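Local coordinates for protein beta-1,4-exocellulase (Thermobifida fusca, PDB 4AVO) that degrades cellulose as a family 6 cellobiohydrolase, probably cleaving beta-1,4-glycosidic bonds to release cellobiose, and is present here as its catalytic domain, at residues G356-A361 and N397-G402; P323-N328 and D374-P379; Y13-W18 and T36-D41; A332-R337 and Y349-P354. The protein carries 1 engineered substitution. One frame throughout, in Å; residues are numbered along the deposited sequence. Where two conformers were deposited one is given.

Overall arrangement
From the N terminus, contact 3 closes first. It joins the start of helix 16-23 to residues 36-41, around strand 38-40 of the central sheet. The remaining three contacts lie in the C-terminal part of the chain. Contact 2 joins 323-328 to 374-379 by a disulfide, and within this span contact 4 closes a short hairpin loop, 332-337 with 349-354. Contact 1 crosses contact 2: its first segment, 356-361, lies inside that span, while 397-402 lies beyond it. Asn328 of contact 2 bonds to Ser358 and Asp359 of contact 1. Contacts 3 and 4 meet through Trp39 and Val352. All four contacts include residues that border the bound glucose units.

Contact 1: residues G356-A361 and N397-G402; sequences GESDGA and NAPISG. With BGC (beta-D-glucopyranose), chain B; BGC (beta-D-glucopyranose), chain C.
Ser358 OG, gripped by several groups, donates to Pro399 O across the contact at 2.8 Å and accepts from Gly360 N at 3.0 Å, closing an ST turn. Asn328 ND2 outside the segments is a further partner. OG lies anti to the backbone N (chi1 177°), which turns it to Pro399, whose ring CG rests 3.8 Å from Ser358 CB. With an alanine here, Pro399 O would probably lose its hydroxyl donor, and the turn at Gly360 its acceptor. The main chain adds a second link: Gly402 N donates to Ser358 O at 2.8 Å, tilted from the carbonyl plane, and Lys353 NZ uses the same oxygen. These two loops form part of the wall of the sugar-binding cleft of family 6 cellobiohydrolases. Glu357 reaches out with its chain extended beyond CG, and OE1 accepts from O6 of the chain B glucose at 2.6 Å. Gly402 lies beside this sugar, and a CB there would clash with its O3. Asp359, the predicted proton acceptor, places OD1 2.7 Å from O3 of the chain C glucose. Its carboxylate is also held by Tyr229 and Arg290.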
# COMPACT_ATOMS: atom_id res chain seq x y z
N GLY A 356 3.49 10.60 7.39
CA GLY A 356 3.15 11.19 8.68
C GLY A 356 2.01 10.47 9.40
O GLY A 356 1.86 10.61 10.61
N GLU A 357 1.21 9.72 8.66
CA GLU A 357 0.17 8.90 9.29
C GLU A 357 0.74 7.57 9.78
O GLU A 357 1.40 6.84 9.04
CB GLU A 357 -1.03 8.73 8.34
CG GLU A 357 -1.71 10.08 8.10
CD GLU A 357 -2.93 10.02 7.19
OE1 GLU A 357 -3.38 8.91 6.81
OE2 GLU A 357 -3.44 11.11 6.86
N SER A 358 0.50 7.27 11.06
CA SER A 358 1.08 6.10 11.73
C SER A 358 0.62 4.77 11.13
O SER A 358 -0.48 4.68 10.56
CB SER A 358 0.76 6.14 13.22
OG SER A 358 1.23 4.99 13.91
N ASP A 359 1.45 3.74 11.26
CA ASP A 359 1.09 2.37 10.89
C ASP A 359 0.41 1.61 12.03
O ASP A 359 -0.13 0.52 11.83
CB ASP A 359 2.33 1.57 10.47
CG ASP A 359 2.98 2.11 9.21
OD1 ASP A 359 2.25 2.69 8.38
OD2 ASP A 359 4.21 1.94 9.06
N GLY A 360 0.46 2.18 13.22
CA GLY A 360 -0.10 1.52 14.40
C GLY A 360 0.53 2.01 15.68
O GLY A 360 1.65 2.52 15.68
N ALA A 361 -0.20 1.84 16.79
CA ALA A 361 0.24 2.32 18.09
C ALA A 361 1.34 1.45 18.69
O ALA A 361 1.34 0.22 18.53
CB ALA A 361 -0.94 2.44 19.05
N ASN A 397 6.81 5.63 20.69
CA ASN A 397 5.74 6.61 20.96
C ASN A 397 4.86 6.92 19.76
O ASN A 397 4.62 8.08 19.41
CB ASN A 397 6.33 7.88 21.58
CG ASN A 397 7.11 7.59 22.85
OD1 ASN A 397 8.33 7.75 22.90
ND2 ASN A 397 6.41 7.13 23.88
N ALA A 398 4.38 5.85 19.13
CA ALA A 398 3.55 5.95 17.93
C ALA A 398 2.07 5.96 18.29
O ALA A 398 1.65 5.21 19.17
CB ALA A 398 3.84 4.79 17.02
N PRO A 399 1.28 6.80 17.60
CA PRO A 399 -0.16 6.81 17.85
C PRO A 399 -0.87 5.73 17.03
O PRO A 399 -0.23 5.00 16.27
CB PRO A 399 -0.58 8.20 17.38
CG PRO A 399 0.34 8.48 16.23
CD PRO A 399 1.66 7.81 16.59
N ILE A 400 -2.18 5.62 17.21
CA ILE A 400 -3.01 4.66 16.48
C ILE A 400 -2.81 4.82 14.97
O ILE A 400 -2.55 5.93 14.49
CB ILE A 400 -4.49 4.87 16.87
CG1 ILE A 400 -4.69 4.49 18.35
CG2 ILE A 400 -5.44 4.05 15.98
CD1 ILE A 400 -5.94 5.07 18.95
N SER A 401 -2.90 3.72 14.23
CA SER A 401 -2.71 3.76 12.78
C SER A 401 -3.59 4.83 12.14
O SER A 401 -4.76 4.97 12.50
CB SER A 401 -3.00 2.40 12.14
OG SER A 401 -4.34 1.99 12.35
N GLY A 402 -3.00 5.59 11.23
CA GLY A 402 -3.72 6.65 10.52
C GLY A 402 -3.68 7.98 11.25
O GLY A 402 -3.94 9.02 10.65
C2 BGC B . -5.20 2.90 8.91
C3 BGC B . -6.26 3.88 8.40
C4 BGC B . -5.62 5.07 7.70
C5 BGC B . -4.60 4.59 6.68
C6 BGC B . -3.83 5.74 6.02
C1 BGC B . -4.19 2.51 7.82
O2 BGC B . -5.84 1.77 9.44
O3 BGC B . -7.08 4.32 9.46
O4 BGC B . -6.64 5.83 7.09
O5 BGC B . -3.65 3.72 7.29
O6 BGC B . -2.98 6.35 6.96
C2 BGC C . -0.29 -0.60 7.25
C3 BGC C . -0.99 0.63 7.86
C4 BGC C . -2.41 0.88 7.36
C5 BGC C . -2.99 -0.47 6.93
C6 BGC C . -2.89 -0.64 5.42
C1 BGC C . -1.06 -1.94 7.38
O2 BGC C . 0.89 -0.74 8.00
O3 BGC C . -0.21 1.79 7.62
O4 BGC C . -3.19 1.59 8.34
O5 BGC C . -2.43 -1.61 7.58
O6 BGC C . -1.59 -1.06 5.07

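Contact 2: residues P323-N328 and D374-P379; sequences PGNWCN and DRMCDP. With BGC (beta-D-glucopyranose), chain D; BGC (beta-D-glucopyranose), chain E; BGC (beta-D-glucopyranose), chain F.
Cys327 and Cys377 bring the backbones of 323-328 and 374-379 together, with 5.2 Å between their CA atoms; the first segment is irregular, and the second makes a short 3-10 turn at 375-377. A disulfide joins them, Cys327 SG to Cys377 SG at 2.1 Å, with a chi3 of 105°. Trp326 stands next to it. Its CG sits between the backbone N and the carbonyl carbon (chi1 57°), which places the ring between Cys327 CB and the chain F glucose. Cys327 CB lies over one ring face, toward the rim. The opposite face carries the chain F glucose, whose C2 is 3.8 Å above the Trp326 plane. Cys377 SG approaches the same ring obliquely, 4.5 Å from the centroid of the Trp326 six-membered ring. Met376 packs its CB 3.7 Å from Trp326 CZ2. Its chain then bends twice, bringing Met376 CE to 3.4 Å from Gly324 O. Asp374 turns its carboxylate 80° from the indole, with OD2 at the ring edge and bonded to Leu92 N. Asp374 OD1 accepts from Met376 N at 2.9 Å through the anti lone pair, an Asx turn. A leucine in place of Trp326 would probably deprive the chain F glucose of its flat platform and leave a gap beside Met376 and Cys377. Polar links between the segments run through water. Water 1 joins Cys327 N to Met376 O, and water 2 joins Asn328 ND2 to Cys377 O. The disulfide thus makes the link covalent, while the indole offers the sugar an apolar face.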
# COMPACT_ATOMS: atom_id res chain seq x y z
N PRO A 323 12.89 -7.97 6.08
CA PRO A 323 11.90 -7.42 5.14
C PRO A 323 10.46 -7.48 5.67
O PRO A 323 9.59 -6.74 5.19
CB PRO A 323 12.07 -8.28 3.89
CG PRO A 323 12.75 -9.52 4.34
CD PRO A 323 13.61 -9.13 5.51
N GLY A 324 10.22 -8.34 6.65
CA GLY A 324 8.90 -8.47 7.29
C GLY A 324 8.58 -7.42 8.35
O GLY A 324 7.49 -7.44 8.93
N ASN A 325 9.53 -6.52 8.62
CA ASN A 325 9.29 -5.43 9.57
C ASN A 325 8.50 -4.32 8.88
O ASN A 325 9.06 -3.53 8.12
CB ASN A 325 10.62 -4.89 10.13
CG ASN A 325 11.26 -5.82 11.16
OD1 ASN A 325 12.36 -5.54 11.66
ND2 ASN A 325 10.59 -6.92 11.48
N TRP A 326 7.19 -4.28 9.15
CA TRP A 326 6.27 -3.42 8.40
C TRP A 326 5.82 -2.13 9.10
O TRP A 326 5.25 -1.24 8.45
CB TRP A 326 5.03 -4.24 7.97
CG TRP A 326 4.29 -4.90 9.12
CD1 TRP A 326 4.45 -6.19 9.55
CD2 TRP A 326 3.29 -4.32 9.96
NE1 TRP A 326 3.60 -6.45 10.61
CE2 TRP A 326 2.88 -5.31 10.88
CE3 TRP A 326 2.69 -3.05 10.03
CZ2 TRP A 326 1.90 -5.07 11.86
CZ3 TRP A 326 1.71 -2.80 11.01
CH2 TRP A 326 1.33 -3.82 11.91
N CYS A 327 6.05 -2.02 10.41
CA CYS A 327 5.45 -0.94 11.18
C CYS A 327 6.38 0.22 11.52
O CYS A 327 7.45 0.01 12.11
CB CYS A 327 4.80 -1.47 12.46
SG CYS A 327 3.81 -0.20 13.30
N ASN A 328 5.95 1.43 11.16
CA ASN A 328 6.61 2.67 11.59
C ASN A 328 8.13 2.56 11.59
O ASN A 328 8.80 2.78 12.60
CB ASN A 328 6.08 3.08 12.97
CG ASN A 328 4.61 3.45 12.95
OD1 ASN A 328 4.10 3.95 11.95
ND2 ASN A 328 3.92 3.23 14.07
N ASP A 374 -0.71 -4.10 18.17
CA ASP A 374 0.12 -5.08 17.50
C ASP A 374 1.56 -4.88 17.92
O ASP A 374 2.10 -3.77 17.79
CB ASP A 374 0.01 -4.94 15.97
CG ASP A 374 0.49 -6.17 15.24
OD1 ASP A 374 1.68 -6.52 15.36
OD2 ASP A 374 -0.33 -6.82 14.55
N ARG A 375 2.19 -5.94 18.41
CA ARG A 375 3.55 -5.80 18.93
C ARG A 375 4.61 -5.56 17.84
O ARG A 375 5.74 -5.19 18.15
CB ARG A 375 3.91 -6.97 19.85
CG ARG A 375 3.15 -6.93 21.18
CD ARG A 375 3.94 -7.53 22.32
NE ARG A 375 5.09 -6.70 22.69
CZ ARG A 375 6.16 -7.15 23.33
NH1 ARG A 375 6.25 -8.44 23.67
NH2 ARG A 375 7.16 -6.32 23.62
N MET A 376 4.25 -5.74 16.57
CA MET A 376 5.16 -5.36 15.49
C MET A 376 5.35 -3.83 15.45
O MET A 376 6.26 -3.35 14.78
CB MET A 376 4.70 -5.91 14.13
CG MET A 376 4.97 -7.41 13.95
SD MET A 376 6.73 -7.83 13.97
CE MET A 376 7.25 -7.24 12.35
N CYS A 377 4.52 -3.11 16.18
CA CYS A 377 4.60 -1.65 16.28
C CYS A 377 5.23 -1.21 17.60
O CYS A 377 5.39 -0.02 17.86
CB CYS A 377 3.21 -1.03 16.13
SG CYS A 377 2.51 -1.25 14.49
N ASP A 378 5.57 -2.20 18.42
CA ASP A 378 6.26 -2.02 19.69
C ASP A 378 7.76 -2.11 19.44
O ASP A 378 8.26 -3.16 19.02
CB ASP A 378 5.78 -3.14 20.64
CG ASP A 378 6.48 -3.14 22.00
OD1 ASP A 378 7.44 -2.38 22.22
OD2 ASP A 378 6.04 -3.93 22.86
N PRO A 379 8.50 -1.01 19.68
CA PRO A 379 9.95 -1.01 19.43
C PRO A 379 10.69 -2.13 20.18
O PRO A 379 11.70 -2.64 19.68
CB PRO A 379 10.42 0.35 19.95
CG PRO A 379 9.21 1.19 20.01
CD PRO A 379 8.04 0.28 20.24
C2 BGC D . 5.16 -8.93 4.83
C3 BGC D . 4.44 -7.93 5.71
C4 BGC D . 3.03 -8.43 6.06
C5 BGC D . 3.12 -9.86 6.61
C6 BGC D . 1.73 -10.48 6.80
C1 BGC D . 5.18 -10.31 5.47
O2 BGC D . 6.49 -8.49 4.61
O3 BGC D . 4.39 -6.71 5.02
O4 BGC D . 2.50 -7.62 7.07
O5 BGC D . 3.86 -10.73 5.77
O6 BGC D . 1.82 -11.57 7.68
C2 BGC E . 5.84 -14.90 4.54
C3 BGC E . 5.30 -13.49 4.32
C4 BGC E . 6.15 -12.43 5.02
C5 BGC E . 7.64 -12.65 4.72
C6 BGC E . 8.56 -11.71 5.49
C1 BGC E . 7.34 -14.96 4.25
O2 BGC E . 5.16 -15.81 3.71
O3 BGC E . 3.96 -13.41 4.78
O4 BGC E . 5.79 -11.17 4.50
O5 BGC E . 8.02 -13.99 5.02
O6 BGC E . 8.37 -11.87 6.88
C2 BGC F . 0.63 -6.34 7.87
C3 BGC F . -0.38 -5.22 7.55
C4 BGC F . 0.25 -4.01 6.84
C5 BGC F . 1.11 -4.54 5.68
C6 BGC F . 1.96 -3.47 5.02
C1 BGC F . 1.47 -6.71 6.64
O2 BGC F . 0.01 -7.51 8.36
O3 BGC F . -0.97 -4.78 8.75
O4 BGC F . -0.74 -3.04 6.42
O5 BGC F . 2.04 -5.53 6.11
O6 BGC F . 2.63 -4.05 3.92
O HOH W 1 7.54 -3.79 12.36
O HOH W 2 5.73 2.11 16.21

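Contact 3: residues Y13-W18 and T36-D41; sequences YVNPVW and TAVWLD. With BGC (beta-D-glucopyranose), chain B.
The indole of Trp18 carries Thr36 CG2 over one face, 3.7 Å from the centroid of the six-membered ring and 5° off its normal. This is a CH-pi contact. Thr36 OG1 sits between the backbone N and the carbonyl carbon (chi1 55°), leaving CG2 beside the N and over the indole. Trp18 NE1 is hydrogen-bonded to Pro355 O. In the conformer given, one of two, Val38 CG2 lies obliquely to the Tyr13 ring, 3.8 Å from Tyr13 CE2, and also near Asn15 ND2. The Tyr13 OH is bonded to His62. Asn15 is the N-cap of helix 16-23. Asn15 OD1 accepts from Val17 N at 3.0 Å, with the donor above the amide plane. The contact thus sets the start of this helix against Thr36 and Val38, at the start of strand 38-40, which runs parallel to strand 75-81. Further along, Trp39 receives the chain B glucose on one face, with C6 3.4 Å above the plane. Asp41 OD2 accepts from O3 of this sugar at 2.7 Å. Between the segments, polar groups meet through two waters. Water 3 joins Asn15 N to Thr36 OG1, and water 4 joins Asn15 ND2 to Thr36 OG1 and Ala37 O. Thr36 thus packs its methyl on the indole while its hydroxyl shares hydrogen bonds with two waters.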
# COMPACT_ATOMS: atom_id res chain seq x y z
N TYR A 13 -4.65 15.32 -7.42
CA TYR A 13 -5.36 15.84 -6.25
C TYR A 13 -4.44 16.15 -5.07
O TYR A 13 -3.61 15.32 -4.69
CB TYR A 13 -6.43 14.84 -5.81
CG TYR A 13 -7.30 15.32 -4.68
CD1 TYR A 13 -8.21 16.38 -4.88
CD2 TYR A 13 -7.24 14.73 -3.41
CE1 TYR A 13 -9.03 16.83 -3.85
CE2 TYR A 13 -8.07 15.19 -2.37
CZ TYR A 13 -8.95 16.24 -2.60
OH TYR A 13 -9.77 16.71 -1.60
N VAL A 14 -4.59 17.33 -4.49
CA VAL A 14 -3.95 17.62 -3.21
C VAL A 14 -5.03 17.58 -2.14
O VAL A 14 -5.99 18.34 -2.18
CB VAL A 14 -3.21 18.98 -3.19
CG1 VAL A 14 -2.49 19.18 -1.85
CG2 VAL A 14 -2.22 19.05 -4.34
N ASN A 15 -4.86 16.66 -1.20
CA ASN A 15 -5.78 16.51 -0.09
C ASN A 15 -5.55 17.62 0.94
O ASN A 15 -4.50 17.63 1.59
CB ASN A 15 -5.58 15.14 0.56
CG ASN A 15 -6.47 14.92 1.78
OD1 ASN A 15 -7.27 15.79 2.14
ND2 ASN A 15 -6.31 13.78 2.43
N PRO A 16 -6.51 18.55 1.09
CA PRO A 16 -6.32 19.67 2.01
C PRO A 16 -6.14 19.25 3.46
O PRO A 16 -5.43 19.92 4.21
CB PRO A 16 -7.61 20.49 1.83
CG PRO A 16 -8.10 20.13 0.48
CD PRO A 16 -7.79 18.66 0.37
N VAL A 17 -6.78 18.14 3.86
CA VAL A 17 -6.67 17.64 5.23
C VAL A 17 -5.22 17.26 5.55
O VAL A 17 -4.66 17.69 6.56
CB VAL A 17 -7.64 16.46 5.51
CG1 VAL A 17 -7.45 15.90 6.94
CG2 VAL A 17 -9.08 16.88 5.29
N TRP A 18 -4.62 16.47 4.66
CA TRP A 18 -3.22 16.06 4.79
C TRP A 18 -2.26 17.23 4.61
O TRP A 18 -1.28 17.36 5.36
CB TRP A 18 -2.88 14.95 3.78
CG TRP A 18 -1.46 14.51 3.89
CD1 TRP A 18 -0.94 13.61 4.78
CD2 TRP A 18 -0.35 14.97 3.10
NE1 TRP A 18 0.41 13.47 4.59
CE2 TRP A 18 0.80 14.29 3.57
CE3 TRP A 18 -0.23 15.89 2.04
CZ2 TRP A 18 2.07 14.51 3.01
CZ3 TRP A 18 1.04 16.09 1.48
CH2 TRP A 18 2.17 15.41 1.97
N THR A 36 -1.58 12.93 -2.30
CA THR A 36 -1.72 11.73 -1.48
C THR A 36 -3.12 11.16 -1.64
O THR A 36 -4.08 11.90 -1.90
CB THR A 36 -1.45 12.01 0.02
OG1 THR A 36 -2.30 13.07 0.48
CG2 THR A 36 0.01 12.41 0.23
N ALA A 37 -3.24 9.84 -1.48
CA ALA A 37 -4.54 9.17 -1.58
C ALA A 37 -5.41 9.44 -0.37
O ALA A 37 -4.92 9.64 0.75
CB ALA A 37 -4.34 7.67 -1.77
N VAL A 38 -6.72 9.44 -0.59
CA VAL A 38 -7.71 9.66 0.46
C VAL A 38 -8.28 8.30 0.88
O VAL A 38 -8.84 7.58 0.05
CB VAL A 38 -8.82 10.60 -0.03
CG1 VAL A 38 -9.98 10.65 0.96
CG2 VAL A 38 -8.26 12.01 -0.28
N TRP A 39 -8.16 7.97 2.16
CA TRP A 39 -8.57 6.65 2.63
C TRP A 39 -9.97 6.68 3.21
O TRP A 39 -10.30 7.54 4.03
CB TRP A 39 -7.61 6.12 3.69
CG TRP A 39 -6.23 5.76 3.18
CD1 TRP A 39 -5.33 6.61 2.59
CD2 TRP A 39 -5.59 4.49 3.26
NE1 TRP A 39 -4.17 5.93 2.28
CE2 TRP A 39 -4.31 4.62 2.68
CE3 TRP A 39 -5.98 3.23 3.75
CZ2 TRP A 39 -3.41 3.56 2.58
CZ3 TRP A 39 -5.08 2.17 3.66
CH2 TRP A 39 -3.81 2.34 3.08
N LEU A 40 -10.80 5.74 2.77
CA LEU A 40 -12.12 5.57 3.36
C LEU A 40 -12.05 4.38 4.31
O LEU A 40 -12.44 3.26 3.97
CB LEU A 40 -13.18 5.38 2.26
CG LEU A 40 -13.38 6.59 1.33
CD1 LEU A 40 -14.41 6.27 0.26
CD2 LEU A 40 -13.80 7.84 2.09
N ASP A 41 -11.54 4.64 5.52
CA ASP A 41 -11.20 3.58 6.47
C ASP A 41 -12.36 3.14 7.37
O ASP A 41 -12.21 2.21 8.17
CB ASP A 41 -10.00 4.02 7.33
CG ASP A 41 -10.33 5.20 8.24
OD1 ASP A 41 -11.33 5.91 7.99
OD2 ASP A 41 -9.57 5.42 9.21
C2 BGC B . -5.20 2.90 8.91
C3 BGC B . -6.26 3.88 8.40
C4 BGC B . -5.62 5.07 7.70
C5 BGC B . -4.60 4.59 6.68
C6 BGC B . -3.83 5.74 6.02
C1 BGC B . -4.19 2.51 7.82
O2 BGC B . -5.84 1.77 9.44
O3 BGC B . -7.08 4.32 9.46
O4 BGC B . -6.64 5.83 7.09
O5 BGC B . -3.65 3.72 7.29
O6 BGC B . -2.98 6.35 6.96
O HOH W 3 -2.31 15.43 -0.80
O HOH W 4 -4.18 11.91 2.03

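Contact 4: residues A332-R337 and Y349-P354; sequences AGLGER and YVWVKP. With BGC (beta-D-glucopyranose), chain B; BGC (beta-D-glucopyranose), chain C.
Trp351 packs against the loop 332-337 in a mixed polar and apolar contact, just past the end of strand 346-350. The loop runs into strand 339-343, the antiparallel partner of that strand, so the contact flanks a beta hairpin. One direct hydrogen bond holds it. Trp351 NE1 donates to Glu336 O at 2.9 Å, with an angle of 142° at the hydrogen. The oxygen is tilted 24° from the ring plane, and the donor stands above the carbonyl plane. Thr288 OG1 is a second partner of this oxygen. Gly335 O lies in plane at the indole edge, 4.0 Å from Trp351 CZ2. Arg337 runs alongside the indole, pointing the same way, with CD 3.5 Å from Trp351 CZ2. Bends at chi2 and chi3 fold its guanidinium back. Arg337 NH1 donates to Gly335 O at 2.9 Å, and NH2 reaches Pro418 O. Leu334 crosses the indole at about a right angle and touches Trp351 CH2 with CD2 at 4.0 Å. At the other end, Glu336 OE2 meets the edge of Tyr349, 3.6 Å from CE2. Trp351 also touches Trp18 of helix 16-23. Two residues after Trp351, Lys353 extends into the sugar pocket. Lys353 NZ donates to O6 of the chain B glucose at 2.8 Å, and also to O5 of that sugar and O3 of the chain C glucose. Sugar-binding residues just past a strand's C-terminal end are typical of the distorted beta/alpha barrel of glycoside hydrolase family 6.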
# COMPACT_ATOMS: atom_id res chain seq x y z
N ALA A 332 13.33 5.41 7.95
CA ALA A 332 12.70 5.54 6.63
C ALA A 332 12.68 6.99 6.12
O ALA A 332 12.70 7.94 6.91
CB ALA A 332 11.29 4.98 6.66
N GLY A 333 12.66 7.15 4.80
CA GLY A 333 12.55 8.47 4.19
C GLY A 333 11.53 8.48 3.08
O GLY A 333 11.25 7.45 2.47
N LEU A 334 10.98 9.66 2.79
CA LEU A 334 10.13 9.85 1.62
C LEU A 334 10.82 9.30 0.38
O LEU A 334 12.03 9.46 0.22
CB LEU A 334 9.83 11.33 1.39
CG LEU A 334 9.12 12.12 2.49
CD1 LEU A 334 9.11 13.60 2.12
CD2 LEU A 334 7.70 11.60 2.74
N GLY A 335 10.05 8.65 -0.48
CA GLY A 335 10.57 8.19 -1.76
C GLY A 335 10.30 9.16 -2.88
O GLY A 335 10.00 10.34 -2.64
N GLU A 336 10.41 8.66 -4.10
CA GLU A 336 10.12 9.43 -5.30
C GLU A 336 8.75 10.08 -5.18
O GLU A 336 7.79 9.45 -4.74
CB GLU A 336 10.11 8.50 -6.51
CG GLU A 336 11.48 8.10 -6.97
CD GLU A 336 11.91 8.87 -8.18
OE1 GLU A 336 12.25 10.07 -8.05
OE2 GLU A 336 11.87 8.29 -9.29
N ARG A 337 8.66 11.36 -5.56
CA ARG A 337 7.37 12.03 -5.57
C ARG A 337 6.52 11.46 -6.70
O ARG A 337 7.07 10.86 -7.63
CB ARG A 337 7.54 13.55 -5.66
CG ARG A 337 7.69 14.22 -4.28
CD ARG A 337 8.91 13.72 -3.50
NE ARG A 337 10.15 14.33 -3.97
CZ ARG A 337 11.38 13.90 -3.67
NH1 ARG A 337 11.57 12.82 -2.92
NH2 ARG A 337 12.43 14.54 -4.15
N TYR A 349 4.51 6.09 -10.03
CA TYR A 349 4.84 6.07 -8.61
C TYR A 349 3.83 6.99 -7.95
O TYR A 349 3.54 8.07 -8.45
CB TYR A 349 6.26 6.58 -8.34
CG TYR A 349 7.36 5.73 -8.95
CD1 TYR A 349 7.20 4.36 -9.14
CD2 TYR A 349 8.56 6.32 -9.34
CE1 TYR A 349 8.22 3.59 -9.69
CE2 TYR A 349 9.59 5.56 -9.90
CZ TYR A 349 9.40 4.20 -10.08
OH TYR A 349 10.41 3.44 -10.64
N VAL A 350 3.29 6.55 -6.82
CA VAL A 350 2.25 7.29 -6.12
C VAL A 350 2.54 7.31 -4.62
O VAL A 350 3.28 6.48 -4.11
CB VAL A 350 0.85 6.67 -6.34
CG1 VAL A 350 0.35 6.96 -7.76
CG2 VAL A 350 0.87 5.17 -6.08
N TRP A 351 1.93 8.27 -3.94
CA TRP A 351 1.91 8.32 -2.48
C TRP A 351 0.53 7.91 -2.03
O TRP A 351 -0.42 8.71 -2.08
CB TRP A 351 2.25 9.73 -2.00
CG TRP A 351 3.71 10.06 -2.07
CD1 TRP A 351 4.68 9.37 -2.74
CD2 TRP A 351 4.35 11.21 -1.50
NE1 TRP A 351 5.90 10.00 -2.59
CE2 TRP A 351 5.72 11.13 -1.84
CE3 TRP A 351 3.90 12.28 -0.73
CZ2 TRP A 351 6.65 12.09 -1.42
CZ3 TRP A 351 4.82 13.24 -0.31
CH2 TRP A 351 6.19 13.14 -0.66
N VAL A 352 0.39 6.66 -1.62
CA VAL A 352 -0.91 6.14 -1.23
C VAL A 352 -1.05 6.23 0.28
O VAL A 352 -1.98 6.86 0.78
CB VAL A 352 -1.14 4.72 -1.76
CG1 VAL A 352 -2.46 4.15 -1.22
CG2 VAL A 352 -1.16 4.77 -3.27
N LYS A 353 -0.14 5.59 1.00
CA LYS A 353 -0.03 5.84 2.44
C LYS A 353 0.43 7.29 2.61
O LYS A 353 1.48 7.67 2.09
CB LYS A 353 0.97 4.88 3.08
CG LYS A 353 1.18 5.12 4.58
CD LYS A 353 -0.05 4.77 5.41
CE LYS A 353 0.20 5.01 6.89
NZ LYS A 353 -0.94 4.58 7.75
N PRO A 354 -0.35 8.12 3.32
CA PRO A 354 0.05 9.53 3.45
C PRO A 354 1.17 9.69 4.47
O PRO A 354 1.00 9.28 5.63
CB PRO A 354 -1.24 10.22 3.93
CG PRO A 354 -2.35 9.23 3.65
CD PRO A 354 -1.70 7.89 3.88
C2 BGC B . -5.20 2.90 8.91
C3 BGC B . -6.26 3.88 8.40
C4 BGC B . -5.62 5.07 7.70
C5 BGC B . -4.60 4.59 6.68
C6 BGC B . -3.83 5.74 6.02
C1 BGC B . -4.19 2.51 7.82
O2 BGC B . -5.84 1.77 9.44
O3 BGC B . -7.08 4.32 9.46
O4 BGC B . -6.64 5.83 7.09
O5 BGC B . -3.65 3.72 7.29
O6 BGC B . -2.98 6.35 6.96
C2 BGC C . -0.29 -0.60 7.25
C3 BGC C . -0.99 0.63 7.86
C4 BGC C . -2.41 0.88 7.36
C5 BGC C . -2.99 -0.47 6.93
C6 BGC C . -2.89 -0.64 5.42
C1 BGC C . -1.06 -1.94 7.38
O2 BGC C . 0.89 -0.74 8.00
O3 BGC C . -0.21 1.79 7.62
O4 BGC C . -3.19 1.59 8.34
O5 BGC C . -2.43 -1.61 7.58
O6 BGC C . -1.59 -1.06 5.07